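Local coordinates for protein 0.19 alpha-amylase inhibitor (PDB 1HSS) that inhibits alpha-amylase as a secreted homodimer of the wheat kernel, and belongs to the cereal trypsin/alpha-amylase inhibitor family, at residues 22-27 and 59-64; 55-60 and 113-118; 17-22 and 42-47. One frame throughout, in Å; residues are numbered along the deposited sequence.

Interaction 1 of 3, residues 22-27 and 59-64; sequences PLLRLQ and SMLDSM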
ATOM      1  N   PRO A  22      14.384  -2.490   7.246  1.00 23.88           N
ATOM      2  CA  PRO A  22      13.861  -3.510   8.150  1.00 21.22           C
ATOM      3  C   PRO A  22      12.331  -3.569   8.196  1.00 21.54           C
ATOM      4  O   PRO A  22      11.757  -4.625   8.376  1.00 23.51           O
ATOM      5  CB  PRO A  22      14.464  -3.119   9.502  1.00 24.52           C
ATOM      6  CG  PRO A  22      14.877  -1.698   9.344  1.00 24.88           C
ATOM      7  CD  PRO A  22      15.346  -1.621   7.939  1.00 22.39           C
ATOM      8  N   LEU A  23      11.674  -2.431   8.036  1.00 22.89           N
ATOM      9  CA  LEU A  23      10.228  -2.390   7.933  1.00 19.32           C
ATOM     10  C   LEU A  23       9.733  -3.234   6.763  1.00 19.16           C
ATOM     11  O   LEU A  23       8.847  -4.057   6.929  1.00 20.69           O
ATOM     12  CB  LEU A  23       9.770  -0.955   7.740  1.00 20.09           C
ATOM     13  CG  LEU A  23       8.267  -0.843   7.499  1.00 22.22           C
ATOM     14  CD1 LEU A  23       7.546  -1.286   8.750  1.00 24.39           C
ATOM     15  CD2 LEU A  23       7.875   0.587   7.148  1.00 19.93           C
ATOM     16  N   LEU A  24      10.291  -2.998   5.574  1.00 20.16           N
ATOM     17  CA  LEU A  24       9.921  -3.722   4.356  1.00 18.99           C
ATOM     18  C   LEU A  24      10.125  -5.249   4.456  1.00 21.80           C
ATOM     19  O   LEU A  24       9.294  -6.025   3.992  1.00 24.28           O
ATOM     20  CB  LEU A  24      10.704  -3.147   3.163  1.00 14.47           C
ATOM     21  CG  LEU A  24      10.539  -3.859   1.815  1.00 18.07           C
ATOM     22  CD1 LEU A  24       9.052  -3.979   1.428  1.00 15.68           C
ATOM     23  CD2 LEU A  24      11.313  -3.120   0.759  1.00 15.18           C
ATOM     24  N   ARG A  25      11.189  -5.678   5.124  1.00 24.44           N
ATOM     25  CA  ARG A  25      11.451  -7.100   5.346  1.00 23.63           C
ATOM     26  C   ARG A  25      10.492  -7.797   6.298  1.00 23.13           C
ATOM     27  O   ARG A  25      10.212  -8.981   6.119  1.00 23.27           O
ATOM     28  CB  ARG A  25      12.878  -7.303   5.827  1.00 25.70           C
ATOM     29  CG  ARG A  25      13.877  -7.215   4.708  1.00 31.11           C
ATOM     30  CD  ARG A  25      15.095  -8.008   5.056  1.00 34.90           C
ATOM     31  NE  ARG A  25      16.156  -7.121   5.485  1.00 47.07           N
ATOM     32  CZ  ARG A  25      17.150  -6.727   4.692  1.00 57.04           C
ATOM     33  NH1 ARG A  25      17.357  -7.339   3.514  1.00 57.07           N
ATOM     34  NH2 ARG A  25      17.972  -5.760   5.105  1.00 58.56           N
ATOM     35  N   LEU A  26      10.006  -7.071   7.308  1.00 23.74           N
ATOM     36  CA  LEU A  26       8.930  -7.546   8.189  1.00 22.03           C
ATOM     37  C   LEU A  26       7.559  -7.562   7.498  1.00 21.39           C
ATOM     38  O   LEU A  26       6.824  -8.553   7.529  1.00 22.03           O
ATOM     39  CB  LEU A  26       8.840  -6.671   9.444  1.00 22.16           C
ATOM     40  CG  LEU A  26       9.975  -6.739  10.471  1.00 22.73           C
ATOM     41  CD1 LEU A  26       9.902  -5.539  11.422  1.00 25.24           C
ATOM     42  CD2 LEU A  26       9.877  -8.050  11.230  1.00 23.63           C
ATOM     43  N   GLN A  27       7.229  -6.461   6.849  1.00 19.56           N
ATOM     44  CA  GLN A  27       5.968  -6.376   6.172  1.00 19.13           C
ATOM     45  C   GLN A  27       5.791  -7.369   5.047  1.00 16.89           C
ATOM     46  O   GLN A  27       4.682  -7.847   4.848  1.00 20.69           O
ATOM     47  CB  GLN A  27       5.766  -4.991   5.616  1.00 18.93           C
ATOM     48  CG  GLN A  27       5.473  -3.954   6.649  1.00 21.34           C
ATOM     49  CD  GLN A  27       5.064  -2.656   5.997  1.00 25.74           C
ATOM     50  OE1 GLN A  27       3.961  -2.163   6.221  1.00 36.98           O
ATOM     51  NE2 GLN A  27       5.909  -2.144   5.114  1.00 25.18           N
ATOM     52  N   SER A  59      15.012   3.934  -4.972  1.00 22.23           N
ATOM     53  CA  SER A  59      16.440   3.816  -4.681  1.00 22.50           C
ATOM     54  C   SER A  59      16.720   2.766  -3.617  1.00 22.22           C
ATOM     55  O   SER A  59      17.654   1.983  -3.746  1.00 23.77           O
ATOM     56  CB  SER A  59      16.994   5.177  -4.219  1.00 21.38           C
ATOM     57  OG  SER A  59      18.346   5.104  -3.798  1.00 22.51           O
ATOM     58  N   MET A  60      15.959   2.804  -2.526  1.00 23.88           N
ATOM     59  CA  MET A  60      16.069   1.806  -1.451  1.00 21.44           C
ATOM     60  C   MET A  60      15.852   0.362  -1.933  1.00 20.46           C
ATOM     61  O   MET A  60      16.685  -0.501  -1.685  1.00 23.65           O
ATOM     62  CB  MET A  60      15.063   2.120  -0.343  1.00 23.14           C
ATOM     63  CG  MET A  60      15.104   1.156   0.837  1.00 23.40           C
ATOM     64  SD  MET A  60      13.594   1.154   1.829  1.00 23.14           S
ATOM     65  CE  MET A  60      12.549   0.388   0.745  1.00 20.88           C
ATOM     66  N   LEU A  61      14.736   0.124  -2.636  1.00 18.63           N
ATOM     67  CA  LEU A  61      14.371  -1.184  -3.180  1.00 21.72           C
ATOM     68  C   LEU A  61      15.408  -1.706  -4.165  1.00 25.12           C
ATOM     69  O   LEU A  61      15.718  -2.890  -4.175  1.00 26.60           O
ATOM     70  CB  LEU A  61      13.023  -1.086  -3.887  1.00 18.73           C
ATOM     71  CG  LEU A  61      12.514  -2.408  -4.437  1.00 17.39           C
ATOM     72  CD1 LEU A  61      12.334  -3.365  -3.277  1.00 15.78           C
ATOM     73  CD2 LEU A  61      11.221  -2.185  -5.189  1.00 17.17           C
ATOM     74  N   ASP A  62      15.856  -0.828  -5.055  1.00 26.34           N
ATOM     75  CA  ASP A  62      16.896  -1.150  -6.013  1.00 30.02           C
ATOM     76  C   ASP A  62      18.209  -1.563  -5.316  1.00 29.36           C
ATOM     77  O   ASP A  62      18.756  -2.626  -5.587  1.00 30.32           O
ATOM     78  CB  ASP A  62      17.109   0.059  -6.940  1.00 33.43           C
ATOM     79  CG  ASP A  62      18.085  -0.230  -8.077  1.00 37.20           C
ATOM     80  OD1 ASP A  62      17.706  -0.935  -9.043  1.00 36.46           O
ATOM     81  OD2 ASP A  62      19.234   0.258  -8.006  1.00 35.75           O
ATOM     82  N   SER A  63      18.651  -0.781  -4.338  1.00 26.79           N
ATOM     83  CA  SER A  63      19.805  -1.166  -3.518  1.00 28.60           C
ATOM     84  C   SER A  63      19.652  -2.528  -2.832  1.00 28.95           C
ATOM     85  O   SER A  63      20.600  -3.302  -2.768  1.00 32.03           O
ATOM     86  CB  SER A  63      20.087  -0.114  -2.445  1.00 27.27           C
ATOM     87  OG  SER A  63      20.164   1.173  -3.015  1.00 37.77           O
ATOM     88  N   MET A  64      18.488  -2.787  -2.245  1.00 28.24           N
ATOM     89  CA  MET A  64      18.244  -4.056  -1.581  1.00 28.91           C
ATOM     90  C   MET A  64      18.354  -5.245  -2.525  1.00 31.08           C
ATOM     91  O   MET A  64      18.995  -6.239  -2.210  1.00 28.21           O
ATOM     92  CB  MET A  64      16.875  -4.023  -0.904  1.00 25.22           C
ATOM     93  CG  MET A  64      16.869  -3.032   0.228  1.00 20.61           C
ATOM     94  SD  MET A  64      15.389  -2.976   1.210  1.00 27.26           S
ATOM     95  CE  MET A  64      15.557  -4.415   2.156  1.00 22.08           C
TER

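Interaction 2 of 3, residues 55-60 and 113-118; sequences GALYSM and YVCKDV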
ATOM      1  N   GLY A  55      10.920   8.438  -5.140  1.00 19.16           N
ATOM      2  CA  GLY A  55      12.294   8.292  -5.573  1.00 18.92           C
ATOM      3  C   GLY A  55      13.236   7.713  -4.534  1.00 17.20           C
ATOM      4  O   GLY A  55      14.029   6.822  -4.862  1.00 17.85           O
ATOM      5  N   ALA A  56      13.132   8.189  -3.288  1.00 16.86           N
ATOM      6  CA  ALA A  56      13.831   7.570  -2.159  1.00 15.95           C
ATOM      7  C   ALA A  56      13.505   6.087  -1.979  1.00 15.62           C
ATOM      8  O   ALA A  56      14.407   5.277  -1.784  1.00 19.61           O
ATOM      9  CB  ALA A  56      13.536   8.306  -0.903  1.00  6.98           C
ATOM     10  N   LEU A  57      12.231   5.731  -2.117  1.00 17.25           N
ATOM     11  CA  LEU A  57      11.781   4.341  -1.997  1.00 17.76           C
ATOM     12  C   LEU A  57      12.275   3.453  -3.147  1.00 18.22           C
ATOM     13  O   LEU A  57      12.690   2.325  -2.924  1.00 16.94           O
ATOM     14  CB  LEU A  57      10.244   4.282  -1.908  1.00 16.57           C
ATOM     15  CG  LEU A  57       9.662   4.567  -0.523  1.00 13.75           C
ATOM     16  CD1 LEU A  57       8.197   4.876  -0.627  1.00 16.14           C
ATOM     17  CD2 LEU A  57       9.898   3.397   0.398  1.00 13.10           C
ATOM     18  N   TYR A  58      12.218   3.959  -4.376  1.00 22.18           N
ATOM     19  CA  TYR A  58      12.751   3.251  -5.547  1.00 19.95           C
ATOM     20  C   TYR A  58      14.245   2.923  -5.372  1.00 21.68           C
ATOM     21  O   TYR A  58      14.670   1.779  -5.544  1.00 22.08           O
ATOM     22  CB  TYR A  58      12.538   4.115  -6.786  1.00 16.25           C
ATOM     23  CG  TYR A  58      12.658   3.362  -8.063  1.00 19.05           C
ATOM     24  CD1 TYR A  58      13.899   3.129  -8.635  1.00 20.94           C
ATOM     25  CD2 TYR A  58      11.543   2.876  -8.704  1.00 18.62           C
ATOM     26  CE1 TYR A  58      14.029   2.423  -9.822  1.00 23.44           C
ATOM     27  CE2 TYR A  58      11.652   2.163  -9.885  1.00 24.49           C
ATOM     28  CZ  TYR A  58      12.901   1.937 -10.448  1.00 25.71           C
ATOM     29  OH  TYR A  58      13.032   1.234 -11.636  1.00 24.88           O
ATOM     30  N   SER A  59      15.012   3.934  -4.972  1.00 22.23           N
ATOM     31  CA  SER A  59      16.440   3.816  -4.681  1.00 22.50           C
ATOM     32  C   SER A  59      16.720   2.766  -3.617  1.00 22.22           C
ATOM     33  O   SER A  59      17.654   1.983  -3.746  1.00 23.77           O
ATOM     34  CB  SER A  59      16.994   5.177  -4.219  1.00 21.38           C
ATOM     35  OG  SER A  59      18.346   5.104  -3.798  1.00 22.51           O
ATOM     36  N   MET A  60      15.959   2.804  -2.526  1.00 23.88           N
ATOM     37  CA  MET A  60      16.069   1.806  -1.451  1.00 21.44           C
ATOM     38  C   MET A  60      15.852   0.362  -1.933  1.00 20.46           C
ATOM     39  O   MET A  60      16.685  -0.501  -1.685  1.00 23.65           O
ATOM     40  CB  MET A  60      15.063   2.120  -0.343  1.00 23.14           C
ATOM     41  CG  MET A  60      15.104   1.156   0.837  1.00 23.40           C
ATOM     42  SD  MET A  60      13.594   1.154   1.829  1.00 23.14           S
ATOM     43  CE  MET A  60      12.549   0.388   0.745  1.00 20.88           C
ATOM     44  N   TYR A 113      -0.989   8.599  -2.121  1.00 15.94           N
ATOM     45  CA  TYR A 113      -0.281   8.038  -0.948  1.00 18.84           C
ATOM     46  C   TYR A 113       0.590   6.835  -1.303  1.00 17.96           C
ATOM     47  O   TYR A 113       1.122   6.161  -0.433  1.00 19.94           O
ATOM     48  CB  TYR A 113      -1.276   7.596   0.128  1.00 15.06           C
ATOM     49  CG  TYR A 113      -1.816   8.729   0.940  1.00 19.59           C
ATOM     50  CD1 TYR A 113      -1.075   9.275   1.969  1.00 17.79           C
ATOM     51  CD2 TYR A 113      -3.057   9.287   0.655  1.00 15.73           C
ATOM     52  CE1 TYR A 113      -1.546  10.349   2.690  1.00 19.11           C
ATOM     53  CE2 TYR A 113      -3.533  10.348   1.371  1.00 16.04           C
ATOM     54  CZ  TYR A 113      -2.770  10.874   2.386  1.00 16.15           C
ATOM     55  OH  TYR A 113      -3.249  11.926   3.114  1.00 16.09           O
ATOM     56  N   VAL A 114       0.789   6.632  -2.595  1.00 17.30           N
ATOM     57  CA  VAL A 114       1.176   5.344  -3.120  1.00 17.80           C
ATOM     58  C   VAL A 114       2.095   5.624  -4.330  1.00 19.73           C
ATOM     59  O   VAL A 114       1.948   6.659  -4.996  1.00 21.88           O
ATOM     60  CB  VAL A 114      -0.139   4.574  -3.471  1.00 16.83           C
ATOM     61  CG1 VAL A 114      -0.199   4.193  -4.898  1.00 13.01           C
ATOM     62  CG2 VAL A 114      -0.331   3.415  -2.532  1.00 15.60           C
ATOM     63  N   CYS A 115       3.166   4.841  -4.452  1.00 20.15           N
ATOM     64  CA  CYS A 115       4.183   5.042  -5.488  1.00 20.65           C
ATOM     65  C   CYS A 115       4.115   4.032  -6.634  1.00 19.25           C
ATOM     66  O   CYS A 115       4.821   3.029  -6.602  1.00 20.60           O
ATOM     67  CB  CYS A 115       5.582   4.968  -4.868  1.00 15.79           C
ATOM     68  SG  CYS A 115       5.903   6.248  -3.637  1.00 20.35           S
ATOM     69  N   LYS A 116       3.472   4.405  -7.736  1.00 22.67           N
ATOM     70  CA  LYS A 116       3.279   3.474  -8.862  1.00 26.19           C
ATOM     71  C   LYS A 116       4.560   3.084  -9.607  1.00 26.03           C
ATOM     72  O   LYS A 116       4.679   1.966 -10.114  1.00 28.65           O
ATOM     73  CB  LYS A 116       2.249   4.020  -9.856  1.00 26.54           C
ATOM     74  CG  LYS A 116       2.691   5.244 -10.620  1.00 28.14           C
ATOM     75  CD  LYS A 116       1.566   5.735 -11.515  1.00 33.85           C
ATOM     76  CE  LYS A 116       1.890   7.086 -12.140  1.00 34.06           C
ATOM     77  NZ  LYS A 116       2.806   6.968 -13.303  1.00 35.38           N
ATOM     78  N   ASP A 117       5.543   3.978  -9.599  1.00 27.75           N
ATOM     79  CA  ASP A 117       6.856   3.692 -10.180  1.00 27.85           C
ATOM     80  C   ASP A 117       7.601   2.574  -9.431  1.00 25.30           C
ATOM     81  O   ASP A 117       8.117   1.648 -10.051  1.00 21.77           O
ATOM     82  CB  ASP A 117       7.701   4.981 -10.242  1.00 33.75           C
ATOM     83  CG  ASP A 117       7.803   5.722  -8.877  1.00 35.48           C
ATOM     84  OD1 ASP A 117       6.774   5.914  -8.179  1.00 31.48           O
ATOM     85  OD2 ASP A 117       8.915   6.205  -8.553  1.00 39.83           O
ATOM     86  N   VAL A 118       7.466   2.565  -8.107  1.00 24.71           N
ATOM     87  CA  VAL A 118       8.038   1.519  -7.261  1.00 22.21           C
ATOM     88  C   VAL A 118       7.289   0.184  -7.392  1.00 22.66           C
ATOM     89  O   VAL A 118       7.899  -0.878  -7.321  1.00 22.44           O
ATOM     90  CB  VAL A 118       8.042   1.972  -5.776  1.00 20.05           C
ATOM     91  CG1 VAL A 118       8.585   0.863  -4.871  1.00 14.90           C
ATOM     92  CG2 VAL A 118       8.862   3.233  -5.621  1.00 16.59           C
TER

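Interaction 3 of 3, residues 17-22 and 42-47; sequences LPACRP and CQQLAH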
ATOM      1  N   LEU A  17      16.875   5.616   2.927  1.00 20.26           N
ATOM      2  CA  LEU A  17      15.935   5.092   3.931  1.00 19.94           C
ATOM      3  C   LEU A  17      16.404   3.825   4.659  1.00 21.33           C
ATOM      4  O   LEU A  17      15.705   2.817   4.678  1.00 21.03           O
ATOM      5  CB  LEU A  17      14.573   4.824   3.293  1.00 14.81           C
ATOM      6  CG  LEU A  17      14.041   5.968   2.450  1.00 11.40           C
ATOM      7  CD1 LEU A  17      12.813   5.536   1.725  1.00  7.39           C
ATOM      8  CD2 LEU A  17      13.766   7.159   3.312  1.00 11.74           C
ATOM      9  N   PRO A  18      17.528   3.918   5.390  1.00 23.34           N
ATOM     10  CA  PRO A  18      18.052   2.799   6.180  1.00 19.99           C
ATOM     11  C   PRO A  18      17.013   2.195   7.125  1.00 20.06           C
ATOM     12  O   PRO A  18      16.931   0.974   7.273  1.00 24.43           O
ATOM     13  CB  PRO A  18      19.202   3.426   6.955  1.00 21.15           C
ATOM     14  CG  PRO A  18      19.601   4.586   6.148  1.00 24.00           C
ATOM     15  CD  PRO A  18      18.349   5.127   5.565  1.00 22.11           C
ATOM     16  N   ALA A  19      16.192   3.057   7.727  1.00 21.30           N
ATOM     17  CA  ALA A  19      15.213   2.635   8.719  1.00 19.68           C
ATOM     18  C   ALA A  19      14.030   1.914   8.098  1.00 17.45           C
ATOM     19  O   ALA A  19      13.291   1.221   8.777  1.00 18.48           O
ATOM     20  CB  ALA A  19      14.730   3.828   9.477  1.00 18.76           C
ATOM     21  N   CYS A  20      13.831   2.098   6.804  1.00 17.62           N
ATOM     22  CA  CYS A  20      12.683   1.498   6.151  1.00 18.26           C
ATOM     23  C   CYS A  20      12.980   0.110   5.640  1.00 18.33           C
ATOM     24  O   CYS A  20      12.069  -0.643   5.324  1.00 19.30           O
ATOM     25  CB  CYS A  20      12.176   2.385   5.002  1.00 18.90           C
ATOM     26  SG  CYS A  20      11.554   4.000   5.565  1.00 18.28           S
ATOM     27  N   ARG A  21      14.253  -0.236   5.573  1.00 18.42           N
ATOM     28  CA  ARG A  21      14.651  -1.507   5.016  1.00 21.39           C
ATOM     29  C   ARG A  21      14.223  -2.658   5.928  1.00 24.09           C
ATOM     30  O   ARG A  21      13.645  -3.648   5.474  1.00 23.43           O
ATOM     31  CB  ARG A  21      16.166  -1.496   4.751  1.00 19.78           C
ATOM     32  CG  ARG A  21      16.486  -0.700   3.494  1.00 23.16           C
ATOM     33  CD  ARG A  21      17.644   0.272   3.560  1.00 31.03           C
ATOM     34  NE  ARG A  21      18.748  -0.185   2.724  1.00 33.18           N
ATOM     35  CZ  ARG A  21      19.179   0.381   1.595  1.00 28.86           C
ATOM     36  NH1 ARG A  21      18.945   1.650   1.314  1.00 27.77           N
ATOM     37  NH2 ARG A  21      20.036  -0.289   0.847  1.00 32.58           N
ATOM     38  N   PRO A  22      14.384  -2.490   7.246  1.00 23.88           N
ATOM     39  CA  PRO A  22      13.861  -3.510   8.150  1.00 21.22           C
ATOM     40  C   PRO A  22      12.331  -3.569   8.196  1.00 21.54           C
ATOM     41  O   PRO A  22      11.757  -4.625   8.376  1.00 23.51           O
ATOM     42  CB  PRO A  22      14.464  -3.119   9.502  1.00 24.52           C
ATOM     43  CG  PRO A  22      14.877  -1.698   9.344  1.00 24.88           C
ATOM     44  CD  PRO A  22      15.346  -1.621   7.939  1.00 22.39           C
ATOM     45  N   CYS A  42       9.092   6.144   9.014  1.00 14.89           N
ATOM     46  CA  CYS A  42       8.245   7.275   8.650  1.00 16.75           C
ATOM     47  C   CYS A  42       8.923   8.614   8.878  1.00 16.36           C
ATOM     48  O   CYS A  42       8.739   9.550   8.109  1.00 20.00           O
ATOM     49  CB  CYS A  42       6.938   7.219   9.453  1.00 19.54           C
ATOM     50  SG  CYS A  42       5.987   5.730   9.055  1.00 19.53           S
ATOM     51  N   GLN A  43       9.650   8.708   9.987  1.00 19.44           N
ATOM     52  CA  GLN A  43      10.477   9.867  10.317  1.00 22.36           C
ATOM     53  C   GLN A  43      11.456  10.232   9.205  1.00 20.77           C
ATOM     54  O   GLN A  43      11.567  11.396   8.816  1.00 24.36           O
ATOM     55  CB  GLN A  43      11.239   9.573  11.602  1.00 21.75           C
ATOM     56  CG  GLN A  43      12.491  10.406  11.833  1.00 22.95           C
ATOM     57  CD  GLN A  43      12.213  11.734  12.505  1.00 26.65           C
ATOM     58  OE1 GLN A  43      11.073  12.203  12.550  1.00 22.63           O
ATOM     59  NE2 GLN A  43      13.273  12.394  12.956  1.00 29.83           N
ATOM     60  N   GLN A  44      12.172   9.231   8.707  1.00 20.11           N
ATOM     61  CA  GLN A  44      13.028   9.376   7.532  1.00 19.82           C
ATOM     62  C   GLN A  44      12.289   9.764   6.238  1.00 21.74           C
ATOM     63  O   GLN A  44      12.752  10.638   5.509  1.00 25.57           O
ATOM     64  CB  GLN A  44      13.817   8.084   7.307  1.00 27.07           C
ATOM     65  CG  GLN A  44      15.214   8.102   7.910  1.00 31.75           C
ATOM     66  CD  GLN A  44      15.908   6.735   7.925  1.00 32.54           C
ATOM     67  OE1 GLN A  44      15.585   5.826   7.151  1.00 30.71           O
ATOM     68  NE2 GLN A  44      16.870   6.591   8.821  1.00 31.40           N
ATOM     69  N   LEU A  45      11.141   9.140   5.959  1.00 20.23           N
ATOM     70  CA  LEU A  45      10.304   9.546   4.825  1.00 19.53           C
ATOM     71  C   LEU A  45       9.780  10.978   4.951  1.00 19.58           C
ATOM     72  O   LEU A  45       9.821  11.737   3.985  1.00 21.55           O
ATOM     73  CB  LEU A  45       9.122   8.595   4.635  1.00 14.90           C
ATOM     74  CG  LEU A  45       9.341   7.409   3.688  1.00 16.69           C
ATOM     75  CD1 LEU A  45       8.168   6.463   3.759  1.00 14.49           C
ATOM     76  CD2 LEU A  45       9.568   7.895   2.255  1.00 15.83           C
ATOM     77  N   ALA A  46       9.387  11.370   6.166  1.00 19.62           N
ATOM     78  CA  ALA A  46       8.814  12.691   6.430  1.00 18.03           C
ATOM     79  C   ALA A  46       9.752  13.834   6.033  1.00 20.55           C
ATOM     80  O   ALA A  46       9.305  14.881   5.560  1.00 20.80           O
ATOM     81  CB  ALA A  46       8.443  12.813   7.904  1.00 19.84           C
ATOM     82  N   HIS A  47      11.053  13.607   6.151  1.00 22.49           N
ATOM     83  CA  HIS A  47      12.040  14.635   5.824  1.00 28.19           C
ATOM     84  C   HIS A  47      12.285  14.835   4.336  1.00 27.75           C
ATOM     85  O   HIS A  47      12.838  15.846   3.923  1.00 31.89           O
ATOM     86  CB  HIS A  47      13.366  14.325   6.498  1.00 37.46           C
ATOM     87  CG  HIS A  47      13.269  14.232   7.985  1.00 52.33           C
ATOM     88  ND1 HIS A  47      14.294  13.745   8.771  1.00 62.49           N
ATOM     89  CD2 HIS A  47      12.249  14.520   8.828  1.00 54.68           C
ATOM     90  CE1 HIS A  47      13.912  13.745  10.037  1.00 63.45           C
ATOM     91  NE2 HIS A  47      12.674  14.212  10.098  1.00 62.09           N
TER

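Interaction 1 of 3, residues 22-27 and 59-64
Leu-24 of helix 20-27 meets Met-60, Leu-61 and Met-64 of helix 53-67 in an apolar helix-helix contact within the disulfide-braced helical core of this cereal inhibitor. The two segments cross steeply, with a signed crossing angle of -72° and a closest approach of 12.0 Å between their axes. The gap is filled from both sides by apolar side chains, the methionines the longer. A single methyl group does most of this work. The CG of Leu-24 lies anti to its backbone N (chi1 175°) and sends CD2 toward the other helix. This CD2 lies 3.7 Å from CE of Met-60 and 4.1 Å from SD of Met-64, while CD1 of Leu-61 is 4.2 Å from the same CD2. Residues 60, 61 and 64 fall on one side of helix 53-67, so the leucine touches two successive turns. Met-64 also reaches the exposed Arg-25. The methionine chain bends at the sulfur (chi3 75°), and CE comes to rest 3.6 Å above the plane of the Arg-25 guanidinium, displaced from its middle toward its border. NH1 of Arg-25, 3.7 Å from this CE, also donates a hydrogen bond to the carbonyl oxygen of Ala-79, so that nitrogen has a polar partner. Arginine suits the place because its aliphatic stem and flat head can lie along an apolar edge while its charge stays near solvent. Leu-24 also packs on Thr-91 and Ala-92 of helix 85-92. No hydrogen bond joins the segments: the contact rests on dispersion and burial, unbranched methionine thioethers spanning the gap and a branched leucine methyl fitting between their ends.

Interaction 2 of 3, residues 55-60 and 113-118
Leu-57 and Tyr-58 on helix 53-67 receive Cys-115, just before the short helix 116-119, and Val-118 within it, late in the chain of this disulfide-rich helical fold of the cereal inhibitor family. The covalent link comes first: Cys-115, at the N-cap of its helix, is joined by a disulfide to Cys-54 near the start of helix 53-67. The apolar contacts gather beside that bond. CD1 of Leu-57 lies 4.0 Å from SG of Cys-115, so the leucine packs against the disulfide. Val-118 uses one branch, CG2, set anti to its carbonyl carbon and beside its backbone N; it sits 4.1 Å from CB of Leu-57 and 4.0 Å from CB of Tyr-58. This compact beta-branched shape suits the close approach of the two backbones, whose Tyr-58 and Val-118 CA atoms are 5.3 Å apart. No hydrogen bond crosses this contact. An aromatic ring suits position 58 because its C-H edge can meet a carbonyl oxygen while the ring also takes part in an edge-to-face pair with Tyr-121. The carbonyl oxygen of Asp-117 lies in the ring plane, 3.6 Å from CE2 of Tyr-58.

Interaction 3 of 3, residues 17-22 and 42-47
Leu-17 and Gln-44 bring the two backbones to within 6.3 Å at their CA atoms, where the turn leading into helix 20-27 runs past the last turns of helix 35-46. Leu-17 has a positive phi, and the chain curls at once into Pro-18 and Ala-19. The carboxamide of Gln-44 is set against this turn. Its chi1 of -96° departs from a staggered position, but the chain is extended beyond CG and carries OE1 across to the backbone. There OE1 of Gln-44 accepts from N of Ala-19, 2.9 Å away, with an N-H...O angle of 156° and a C=O...N angle of 122°, the donor tilted slightly out of the carbonyl plane. The atoms around this bond leave little room: CD of Pro-18 lies 3.3 Å from OE1 of Gln-44, and CB of Ala-19 lies 3.2 Å from that oxygen. The Pro-18 nitrogen, though near OE1, has no hydrogen to share, and the ring lays CD against the oxygen, so the bond comes from Ala-19, whose small CB lets the amide come close. Beside the polar bond the contact is apolar. Leu-17 crosses Leu-45 at about a right angle, its CD1 4.0 Å from CD2 of Leu-45, and its other branch, CD2, is 4.1 Å from CB of Gln-44. Cys-20 brings SG to 4.5 Å from CG of Leu-45, and its disulfide to Cys-41 ties the two helices covalently next to Cys-42, which is itself bonded to Cys-99. The contact thus joins two kinds of chemistry: a disulfide links the helices covalently and leucines pack between them, while one side-chain amide gives a backbone N-H of the entering turn a well-directed acceptor.

Overall arrangement
From the N terminus, interaction 3 opens at residues 17-22 and interaction 1 at 22-27, with Pro-22 in both. Interaction 3 closes first, at 42-47, bringing helix 35-46 back to the start of helix 20-27. Interaction 1, opened before interaction 3 closes, itself closes at 59-64 on helix 53-67, so the two cross. Interaction 2 opens on that same helix, sharing Ser-59 and Met-60 with interaction 1, and closes a loop of 52 intervening residues at 113-118, the longest of the three; it follows interaction 3 in series. Arg-21 packs on Met-60 and Met-64, and Leu-17 on Leu-57, while Leu-61 touches Val-118. Together the three contacts join helices 20-27, 35-46 and 53-67 to helix 116-119.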